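Local coordinates for protein lipopolysaccharide core heptose(I) kinase WaaP (Pseudomonas aeruginosa, PDB 6DFL) that phosphorylates the first heptose of the lipopolysaccharide inner core using ATP and magnesium, and also acts as a protein-tyrosine kinase that autophosphorylates, at residues E20-L25 against F111-E116; V121-F126 against R141-A146; G218-R221 against L225-L228. All coordinates share one frame; numbering follows the deposited sequence.

Contact 1: E20-L25 against F111-E116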
loop_
_atom_site.group_PDB
_atom_site.type_symbol
_atom_site.label_atom_id
_atom_site.label_comp_id
_atom_site.label_asym_id
_atom_site.label_seq_id
_atom_site.Cartn_x
_atom_site.Cartn_y
_atom_site.Cartn_z
ATOM N N GLU A 20 -31.346 -15.885 7.463
ATOM C CA GLU A 20 -31.932 -16.625 6.356
ATOM C C GLU A 20 -31.729 -15.884 5.043
ATOM O O GLU A 20 -31.309 -16.479 4.048
ATOM C CB GLU A 20 -33.419 -16.863 6.616
ATOM C CG GLU A 20 -33.713 -17.637 7.896
ATOM C CD GLU A 20 -35.197 -17.676 8.223
ATOM O OE1 GLU A 20 -35.929 -16.774 7.754
ATOM O OE2 GLU A 20 -35.635 -18.606 8.939
ATOM N N ALA A 21 -31.973 -14.573 5.035
ATOM C CA ALA A 21 -31.955 -13.829 3.779
ATOM C C ALA A 21 -30.569 -13.804 3.131
ATOM O O ALA A 21 -30.473 -13.819 1.899
ATOM C CB ALA A 21 -32.469 -12.409 4.002
ATOM N N VAL A 22 -29.484 -13.734 3.917
ATOM C CA VAL A 22 -28.171 -13.737 3.271
ATOM C C VAL A 22 -27.947 -15.046 2.557
ATOM O O VAL A 22 -27.355 -15.075 1.474
ATOM C CB VAL A 22 -27.007 -13.476 4.244
ATOM C CG1 VAL A 22 -26.581 -12.044 4.145
ATOM C CG2 VAL A 22 -27.322 -13.917 5.657
ATOM N N GLU A 23 -28.393 -16.150 3.167
ATOM C CA GLU A 23 -28.276 -17.468 2.563
ATOM C C GLU A 23 -29.153 -17.609 1.325
ATOM O O GLU A 23 -28.959 -18.544 0.542
ATOM C CB GLU A 23 -28.647 -18.537 3.590
ATOM C CG GLU A 23 -27.800 -18.524 4.838
ATOM C CD GLU A 23 -26.600 -19.441 4.729
ATOM O OE1 GLU A 23 -26.037 -19.816 5.780
ATOM O OE2 GLU A 23 -26.223 -19.795 3.594
ATOM N N ALA A 24 -30.118 -16.713 1.141
ATOM C CA ALA A 24 -30.998 -16.746 -0.017
ATOM C C ALA A 24 -30.533 -15.834 -1.144
ATOM O O ALA A 24 -31.078 -15.918 -2.249
ATOM C CB ALA A 24 -32.427 -16.369 0.391
ATOM N N LEU A 25 -29.556 -14.964 -0.891
ATOM C CA LEU A 25 -28.999 -14.133 -1.948
ATOM C C LEU A 25 -28.278 -15.000 -2.970
ATOM O O LEU A 25 -27.719 -16.053 -2.641
ATOM C CB LEU A 25 -28.037 -13.107 -1.368
ATOM C CG LEU A 25 -28.689 -11.971 -0.595
ATOM C CD1 LEU A 25 -27.650 -11.332 0.303
ATOM C CD2 LEU A 25 -29.279 -10.949 -1.554
ATOM N N PHE A 111 -22.310 -13.263 8.941
ATOM C CA PHE A 111 -22.306 -12.811 7.564
ATOM C C PHE A 111 -21.905 -11.344 7.525
ATOM O O PHE A 111 -22.096 -10.601 8.496
ATOM C CB PHE A 111 -23.672 -13.000 6.906
ATOM C CG PHE A 111 -24.738 -12.082 7.435
ATOM C CD1 PHE A 111 -24.967 -10.837 6.842
ATOM C CD2 PHE A 111 -25.518 -12.456 8.518
ATOM C CE1 PHE A 111 -25.945 -9.979 7.323
ATOM C CE2 PHE A 111 -26.507 -11.611 9.000
ATOM C CZ PHE A 111 -26.715 -10.359 8.407
ATOM N N ILE A 112 -21.368 -10.939 6.383
ATOM C CA ILE A 112 -21.133 -9.533 6.110
ATOM C C ILE A 112 -21.223 -9.319 4.609
ATOM O O ILE A 112 -20.629 -10.065 3.828
ATOM C CB ILE A 112 -19.775 -9.055 6.679
ATOM C CG1 ILE A 112 -19.523 -7.592 6.356
ATOM C CG2 ILE A 112 -18.621 -9.909 6.168
ATOM C CD1 ILE A 112 -18.219 -7.095 6.955
ATOM N N VAL A 113 -21.941 -8.277 4.213
ATOM C CA VAL A 113 -22.100 -7.891 2.817
ATOM C C VAL A 113 -21.453 -6.522 2.609
ATOM O O VAL A 113 -21.862 -5.545 3.242
ATOM C CB VAL A 113 -23.579 -7.841 2.428
ATOM C CG1 VAL A 113 -23.700 -7.495 0.969
ATOM C CG2 VAL A 113 -24.247 -9.155 2.776
ATOM N N THR A 114 -20.481 -6.450 1.694
ATOM C CA THR A 114 -19.786 -5.227 1.323
ATOM C C THR A 114 -20.171 -4.803 -0.086
ATOM O O THR A 114 -20.348 -5.643 -0.973
ATOM C CB THR A 114 -18.259 -5.415 1.373
ATOM O OG1 THR A 114 -17.854 -6.408 0.414
ATOM C CG2 THR A 114 -17.811 -5.840 2.764
ATOM N N GLU A 115 -20.268 -3.493 -0.293
ATOM C CA GLU A 115 -20.470 -2.947 -1.627
ATOM C C GLU A 115 -19.287 -3.259 -2.533
ATOM O O GLU A 115 -18.141 -3.377 -2.087
ATOM C CB GLU A 115 -20.660 -1.435 -1.574
ATOM C CG GLU A 115 -22.008 -0.979 -1.059
ATOM C CD GLU A 115 -22.097 0.549 -0.953
ATOM O OE1 GLU A 115 -21.050 1.234 -1.066
ATOM O OE2 GLU A 115 -23.216 1.068 -0.755
ATOM N N GLU A 116 -19.577 -3.394 -3.824
ATOM C CA GLU A 116 -18.520 -3.539 -4.806
ATOM C C GLU A 116 -17.874 -2.188 -5.079
ATOM O O GLU A 116 -18.542 -1.152 -5.112
ATOM C CB GLU A 116 -19.060 -4.124 -6.105
ATOM C CG GLU A 116 -17.963 -4.525 -7.068
ATOM C CD GLU A 116 -18.496 -5.196 -8.327
ATOM O OE1 GLU A 116 -19.478 -4.678 -8.899
ATOM O OE2 GLU A 116 -17.927 -6.236 -8.735
#
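Both methyls of Val22 rest on the same face of the Phe111 ring, over different parts of it. CG2 makes a CH-pi contact above the CG and CD2 part, 3.9 Å from the ring centroid and 22° off its normal, displaced toward the rim. CG1 lies over the rim at Phe111 CD1, 3.4 Å away, and also touches Val113 CG2 at 4.0 Å. At a Val22 chi1 of -100°, away from a staggered position, both methyls face the ring; a valine suits this turn of the helix because its fork sets two methyls on one aromatic face. Phe111 and Val113, two residues apart on strand 109-115, turn their side chains to the same side, as strand alternation requires, and helix 18-24 lies over that side. The strand is the middle one of the five-stranded antiparallel sheet that forms the N-terminal lobe of the protein kinase fold. Ile112, between Phe111 and Val113, points away and packs on helix 76-87. With CG of Phe111 between its backbone N and carbonyl carbon (chi1 70°), the ring stands with one face turned to Val22, and it also meets the ring of Phe19 edge-to-face.

Contact 2: V121-F126 against R141-A146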
loop_
_atom_site.group_PDB
_atom_site.type_symbol
_atom_site.label_atom_id
_atom_site.label_comp_id
_atom_site.label_asym_id
_atom_site.label_seq_id
_atom_site.Cartn_x
_atom_site.Cartn_y
_atom_site.Cartn_z
ATOM N N VAL A 121 -9.012 -1.177 -10.776
ATOM C CA VAL A 121 -7.986 -2.153 -11.119
ATOM C C VAL A 121 -7.059 -2.279 -9.920
ATOM O O VAL A 121 -6.598 -1.263 -9.374
ATOM C CB VAL A 121 -7.196 -1.756 -12.380
ATOM C CG1 VAL A 121 -6.629 -0.345 -12.240
ATOM C CG2 VAL A 121 -6.093 -2.755 -12.628
ATOM N N ASP A 122 -6.821 -3.508 -9.480
ATOM C CA ASP A 122 -5.926 -3.705 -8.358
ATOM C C ASP A 122 -4.495 -3.436 -8.805
ATOM O O ASP A 122 -4.165 -3.477 -9.994
ATOM C CB ASP A 122 -6.090 -5.107 -7.755
ATOM C CG ASP A 122 -5.324 -6.184 -8.497
ATOM O OD1 ASP A 122 -4.077 -6.096 -8.589
ATOM O OD2 ASP A 122 -5.962 -7.182 -8.937
ATOM N N LEU A 123 -3.636 -3.170 -7.827
ATOM C CA LEU A 123 -2.341 -2.574 -8.119
ATOM C C LEU A 123 -1.339 -3.585 -8.659
ATOM O O LEU A 123 -0.392 -3.183 -9.351
ATOM C CB LEU A 123 -1.793 -1.884 -6.862
ATOM C CG LEU A 123 -2.315 -0.468 -6.561
ATOM C CD1 LEU A 123 -1.566 0.202 -5.368
ATOM C CD2 LEU A 123 -2.265 0.423 -7.797
ATOM N N GLU A 124 -1.514 -4.874 -8.351
ATOM C CA GLU A 124 -0.669 -5.904 -8.954
ATOM C C GLU A 124 -0.893 -5.981 -10.458
ATOM O O GLU A 124 0.062 -5.988 -11.251
ATOM C CB GLU A 124 -0.955 -7.270 -8.332
ATOM C CG GLU A 124 -0.381 -8.415 -9.163
ATOM C CD GLU A 124 -0.321 -9.730 -8.402
ATOM O OE1 GLU A 124 -1.241 -9.973 -7.590
ATOM O OE2 GLU A 124 0.654 -10.504 -8.614
ATOM N N VAL A 125 -2.162 -6.057 -10.856
ATOM C CA VAL A 125 -2.516 -5.999 -12.269
ATOM C C VAL A 125 -1.992 -4.710 -12.887
ATOM O O VAL A 125 -1.335 -4.719 -13.934
ATOM C CB VAL A 125 -4.040 -6.128 -12.434
ATOM C CG1 VAL A 125 -4.448 -5.856 -13.866
ATOM C CG2 VAL A 125 -4.487 -7.512 -11.997
ATOM N N PHE A 126 -2.267 -3.584 -12.230
ATOM C CA PHE A 126 -1.836 -2.291 -12.752
ATOM C C PHE A 126 -0.332 -2.230 -12.964
ATOM O O PHE A 126 0.131 -1.618 -13.926
ATOM C CB PHE A 126 -2.265 -1.174 -11.823
ATOM C CG PHE A 126 -2.081 0.172 -12.418
ATOM C CD1 PHE A 126 -2.967 0.636 -13.364
ATOM C CD2 PHE A 126 -1.012 0.981 -12.045
ATOM C CE1 PHE A 126 -2.803 1.891 -13.923
ATOM C CE2 PHE A 126 -0.849 2.222 -12.605
ATOM C CZ PHE A 126 -1.746 2.683 -13.540
ATOM N N ARG A 141 5.948 6.938 -8.142
ATOM C CA ARG A 141 6.263 7.341 -6.774
ATOM C C ARG A 141 5.012 7.782 -6.012
ATOM O O ARG A 141 4.859 7.479 -4.824
ATOM C CB ARG A 141 7.328 8.431 -6.802
ATOM C CG ARG A 141 8.675 7.938 -7.347
ATOM C CD ARG A 141 9.734 9.038 -7.242
ATOM N NE ARG A 141 9.813 9.874 -8.435
ATOM C CZ ARG A 141 10.757 9.754 -9.364
ATOM N NH1 ARG A 141 11.704 8.827 -9.251
ATOM N NH2 ARG A 141 10.752 10.571 -10.406
ATOM N N ALA A 142 4.079 8.446 -6.687
ATOM C CA ALA A 142 2.834 8.806 -6.020
ATOM C C ALA A 142 2.070 7.574 -5.540
ATOM O O ALA A 142 1.480 7.599 -4.452
ATOM C CB ALA A 142 1.968 9.641 -6.956
ATOM N N LEU A 143 2.069 6.485 -6.324
ATOM C CA LEU A 143 1.389 5.266 -5.886
ATOM C C LEU A 143 2.134 4.597 -4.737
ATOM O O LEU A 143 1.529 4.230 -3.727
ATOM C CB LEU A 143 1.233 4.307 -7.062
ATOM C CG LEU A 143 0.165 4.750 -8.049
ATOM C CD1 LEU A 143 0.308 4.022 -9.362
ATOM C CD2 LEU A 143 -1.201 4.502 -7.464
ATOM N N VAL A 144 3.456 4.437 -4.870
ATOM C CA VAL A 144 4.259 3.942 -3.757
ATOM C C VAL A 144 3.931 4.716 -2.485
ATOM O O VAL A 144 3.718 4.130 -1.417
ATOM C CB VAL A 144 5.760 4.041 -4.088
ATOM C CG1 VAL A 144 6.572 3.805 -2.834
ATOM C CG2 VAL A 144 6.144 3.045 -5.178
ATOM N N GLU A 145 3.876 6.050 -2.581
ATOM C CA GLU A 145 3.671 6.844 -1.375
ATOM C C GLU A 145 2.240 6.734 -0.890
ATOM O O GLU A 145 1.997 6.685 0.321
ATOM C CB GLU A 145 4.043 8.308 -1.617
ATOM C CG GLU A 145 5.496 8.477 -1.973
ATOM C CD GLU A 145 5.903 9.940 -2.033
ATOM O OE1 GLU A 145 5.117 10.778 -1.537
ATOM O OE2 GLU A 145 6.996 10.240 -2.576
ATOM N N ALA A 146 1.280 6.704 -1.814
ATOM C CA ALA A 146 -0.109 6.579 -1.398
ATOM C C ALA A 146 -0.347 5.281 -0.628
ATOM O O ALA A 146 -1.227 5.227 0.241
ATOM C CB ALA A 146 -1.027 6.658 -2.614
#
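Leu143 overlaps two side chains of the short helix 123-127 with its branched end, one methyl for each. Its CD1 approaches Phe126 CE2 at 3.9 Å, obliquely to the ring, with the two side chains crossing at about a right angle. CD2 meets Leu123 CD2 at 4.2 Å, methyl against methyl. Phe126 is delivered by a chi1 of -169°, with CG opposite the backbone N, which carries the ring across toward helix 137-156. A forked leucine suits this place, since its two methyls can each meet a different neighbour, Phe126 and Leu123, about one helical turn apart. The start of helix 123-127 is fixed by Asp122 at the N-cap: OD1 accepts a nearly straight bond from Val125 N (3.0 Å, 168°), arriving from above the carboxylate plane, and a weak one from Glu124 N. Leu184 of strand 184-186 touches both Leu123 and Leu143, closing this apolar cluster from a third element. Leu123, a pocket residue, lies about 4 Å from the tail end of the ligand's acyl chain. A first helix after the hinge, packed on the long helix that precedes the catalytic loop with its probable catalytic Asp163, corresponds to αD on αE in the C-terminal lobe of protein kinases.

Contact 3: G218-R221 against L225-L228. With G9S (S-[2-({N-[(2S)-2-hydroxy-3,3-dimethyl-4-(phosphonooxy)butanoyl]-beta-alanyl}amino)ethyl] hexadecanethioate), chain C.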
loop_
_atom_site.group_PDB
_atom_site.type_symbol
_atom_site.label_atom_id
_atom_site.label_comp_id
_atom_site.label_asym_id
_atom_site.label_seq_id
_atom_site.Cartn_x
_atom_site.Cartn_y
_atom_site.Cartn_z
ATOM N N GLY A 218 9.902 -3.506 -10.487
ATOM C CA GLY A 218 10.955 -2.546 -10.761
ATOM C C GLY A 218 11.073 -1.432 -9.739
ATOM O O GLY A 218 11.315 -0.275 -10.108
ATOM N N LEU A 219 10.904 -1.742 -8.461
ATOM C CA LEU A 219 11.146 -0.748 -7.426
ATOM C C LEU A 219 12.644 -0.580 -7.257
ATOM O O LEU A 219 13.346 -1.535 -6.900
ATOM C CB LEU A 219 10.507 -1.157 -6.102
ATOM C CG LEU A 219 8.983 -1.342 -6.082
ATOM C CD1 LEU A 219 8.479 -1.739 -4.716
ATOM C CD2 LEU A 219 8.246 -0.130 -6.574
ATOM N N THR A 220 13.131 0.644 -7.489
ATOM C CA THR A 220 14.513 0.959 -7.182
ATOM C C THR A 220 14.717 0.888 -5.676
ATOM O O THR A 220 13.762 0.827 -4.899
ATOM C CB THR A 220 14.883 2.350 -7.700
ATOM O OG1 THR A 220 14.414 3.353 -6.777
ATOM C CG2 THR A 220 14.264 2.579 -9.083
ATOM N N ARG A 221 15.989 0.890 -5.258
ATOM C CA ARG A 221 16.260 1.007 -3.834
ATOM C C ARG A 221 15.629 2.265 -3.282
ATOM O O ARG A 221 15.206 2.293 -2.122
ATOM C CB ARG A 221 17.758 1.021 -3.558
ATOM C CG ARG A 221 18.455 -0.281 -3.819
ATOM C CD ARG A 221 19.934 -0.049 -3.854
ATOM N NE ARG A 221 20.607 -0.925 -4.801
ATOM C CZ ARG A 221 21.645 -0.559 -5.546
ATOM N NH1 ARG A 221 22.125 0.678 -5.467
ATOM N NH2 ARG A 221 22.198 -1.429 -6.382
ATOM N N LEU A 225 13.036 3.221 -0.091
ATOM C CA LEU A 225 13.271 4.231 0.951
ATOM C C LEU A 225 12.153 5.264 0.973
ATOM O O LEU A 225 11.664 5.630 2.045
ATOM C CB LEU A 225 14.627 4.913 0.749
ATOM C CG LEU A 225 15.861 4.011 0.720
ATOM C CD1 LEU A 225 17.084 4.766 0.242
ATOM C CD2 LEU A 225 16.084 3.415 2.084
ATOM N N ARG A 226 11.743 5.759 -0.199
ATOM C CA ARG A 226 10.548 6.593 -0.256
ATOM C C ARG A 226 9.399 5.933 0.488
ATOM O O ARG A 226 8.722 6.574 1.294
ATOM C CB ARG A 226 10.147 6.851 -1.709
ATOM C CG ARG A 226 10.701 8.108 -2.323
ATOM C CD ARG A 226 10.586 8.156 -3.833
ATOM N NE ARG A 226 11.672 8.933 -4.429
ATOM C CZ ARG A 226 12.674 8.426 -5.152
ATOM N NH1 ARG A 226 12.732 7.121 -5.416
ATOM N NH2 ARG A 226 13.622 9.228 -5.631
ATOM N N PHE A 227 9.172 4.636 0.243
ATOM C CA PHE A 227 8.093 3.962 0.947
ATOM C C PHE A 227 8.298 4.027 2.452
ATOM O O PHE A 227 7.359 4.323 3.194
ATOM C CB PHE A 227 7.960 2.494 0.514
ATOM C CG PHE A 227 6.825 1.806 1.191
ATOM C CD1 PHE A 227 5.575 1.782 0.601
ATOM C CD2 PHE A 227 6.966 1.285 2.455
ATOM C CE1 PHE A 227 4.500 1.208 1.246
ATOM C CE2 PHE A 227 5.887 0.702 3.097
ATOM C CZ PHE A 227 4.658 0.667 2.489
ATOM N N LEU A 228 9.494 3.665 2.922
ATOM C CA LEU A 228 9.731 3.557 4.361
ATOM C C LEU A 228 9.549 4.902 5.061
ATOM O O LEU A 228 8.928 4.974 6.134
ATOM C CB LEU A 228 11.134 3.017 4.610
ATOM C CG LEU A 228 11.367 1.555 4.191
ATOM C CD1 LEU A 228 12.865 1.256 4.103
ATOM C CD2 LEU A 228 10.690 0.628 5.181
HETATM C C1 G9S C . 17.493 0.140 1.531
HETATM C C2 G9S C . 19.496 0.154 0.000
HETATM C C3 G9S C . 20.807 -0.477 -0.442
HETATM C C4 G9S C . 21.894 -0.553 0.615
HETATM C C5 G9S C . 21.961 0.302 3.100
HETATM C C6 G9S C . 22.802 2.779 2.625
HETATM C C7 G9S C . 24.120 3.513 2.582
HETATM C C8 G9S C . 22.097 2.954 1.306
HETATM C C10 G9S C . 15.007 -2.144 2.457
HETATM C C11 G9S C . 14.423 -3.476 2.834
HETATM C C12 G9S C . 12.970 -3.663 2.464
HETATM C C13 G9S C . 12.351 -2.539 1.652
HETATM C C14 G9S C . 11.203 -1.771 2.322
HETATM C C15 G9S C . 9.788 -2.141 1.906
HETATM C C16 G9S C . 9.287 -1.629 0.576
HETATM N N2 G9S C . 18.737 -0.439 1.092
HETATM C C19 G9S C . 16.260 -0.265 0.764
HETATM C C20 G9S C . 21.984 3.374 3.730
HETATM C C21 G9S C . 7.785 -1.427 0.402
HETATM C C22 G9S C . 7.311 -1.473 -1.048
HETATM C C23 G9S C . 5.852 -1.693 -1.323
HETATM C C24 G9S C . 5.154 -0.596 -2.098
HETATM C C25 G9S C . 3.745 -0.825 -2.631
HETATM C C26 G9S C . 3.278 0.040 -3.807
HETATM C C27 G9S C . 3.544 -0.488 -5.205
HETATM C C28 G9S C . 2.858 0.239 -6.323
HETATM C C29 G9S C . 1.877 -0.528 -7.152
HETATM C C30 G9S C . 23.130 1.279 2.914
HETATM N N3 G9S C . 21.420 -0.538 2.021
HETATM O O2 G9S C . 19.088 1.169 -0.553
HETATM O O3 G9S C . 15.101 -1.227 3.264
HETATM O O4 G9S C . 21.454 0.202 4.214
HETATM O O5 G9S C . 24.041 0.750 2.020
HETATM O O6 G9S C . 25.126 3.014 3.406
HETATM O O8 G9S C . 27.399 3.206 4.492
HETATM O O9 G9S C . 25.539 4.705 5.265
HETATM P P1 G9S C . 26.161 3.981 4.088
HETATM S S1 G9S C . 15.823 -1.993 0.888
#
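Leu225 takes up the carbonyl of Arg221 through its backbone N, a 3.1 Å bond to Arg221 O with an N-H...O angle of 160°, closing the first turn of helix 221-232. Its side chain leans across the same carbonyl, Leu225 CG being 3.4 Å from Arg221 O, and CD2 turns to the pantetheine arm, 3.6 Å from C1 of the ligand. The arm runs over Leu225 and over the aliphatic part of Arg221, whose CB lies 3.3 Å from the ligand amide oxygen O2, so that the arginine serves here by its stem. Arg226 follows, its guanidinium edge near Thr220 OG1 but too far to bond; it is salt-bridged to Asp223 and to an acidic side chain of the other protein chain, while Thr220 OG1, the N-cap, accepts from Asp223 N. Phe227 comes next. With CG opposite its backbone N (chi1 -178°), its ring lies flat against the acyl chain, C21 standing 3.4 Å above the plane toward the rim, an apt match of aromatic face and methylenes. Leu228 ends the walk, CD1 lying 3.4 Å from the thioester oxygen O3 and both methyls bordering the acyl chain; across from the helix, Leu219 CD1 flanks C22 of that chain. Such a greasy channel for a hexadecanoyl thioester, with Arg226 nearby bound to an acidic partner chain, is consistent with an acyl carrier protein docking site.

Contact 1 lies in the N-terminal lobe and contacts 2 and 3 in the C-terminal lobe, on the other side of the chain's centre; the centres of 1 and 3 are about 40 Å apart. Strand 109-115 of contact 1 is followed by strand 120-122 of contact 2, the passage between lobes. Contacts 1 and 2 are purely apolar across their segments: the touching residues of contact 1 are all buried, those of contact 2 largely so, with Phe126 partly exposed. Contact 3 is peripheral and mixed, a helix-start backbone bond beside residues that meet the ligand and another chain. It touches contact 2 where helix 137-156 packs on helix 221-232, Val144 O lying 3.6 Å from Phe227 CD1, and both supply residues to the acyl pocket.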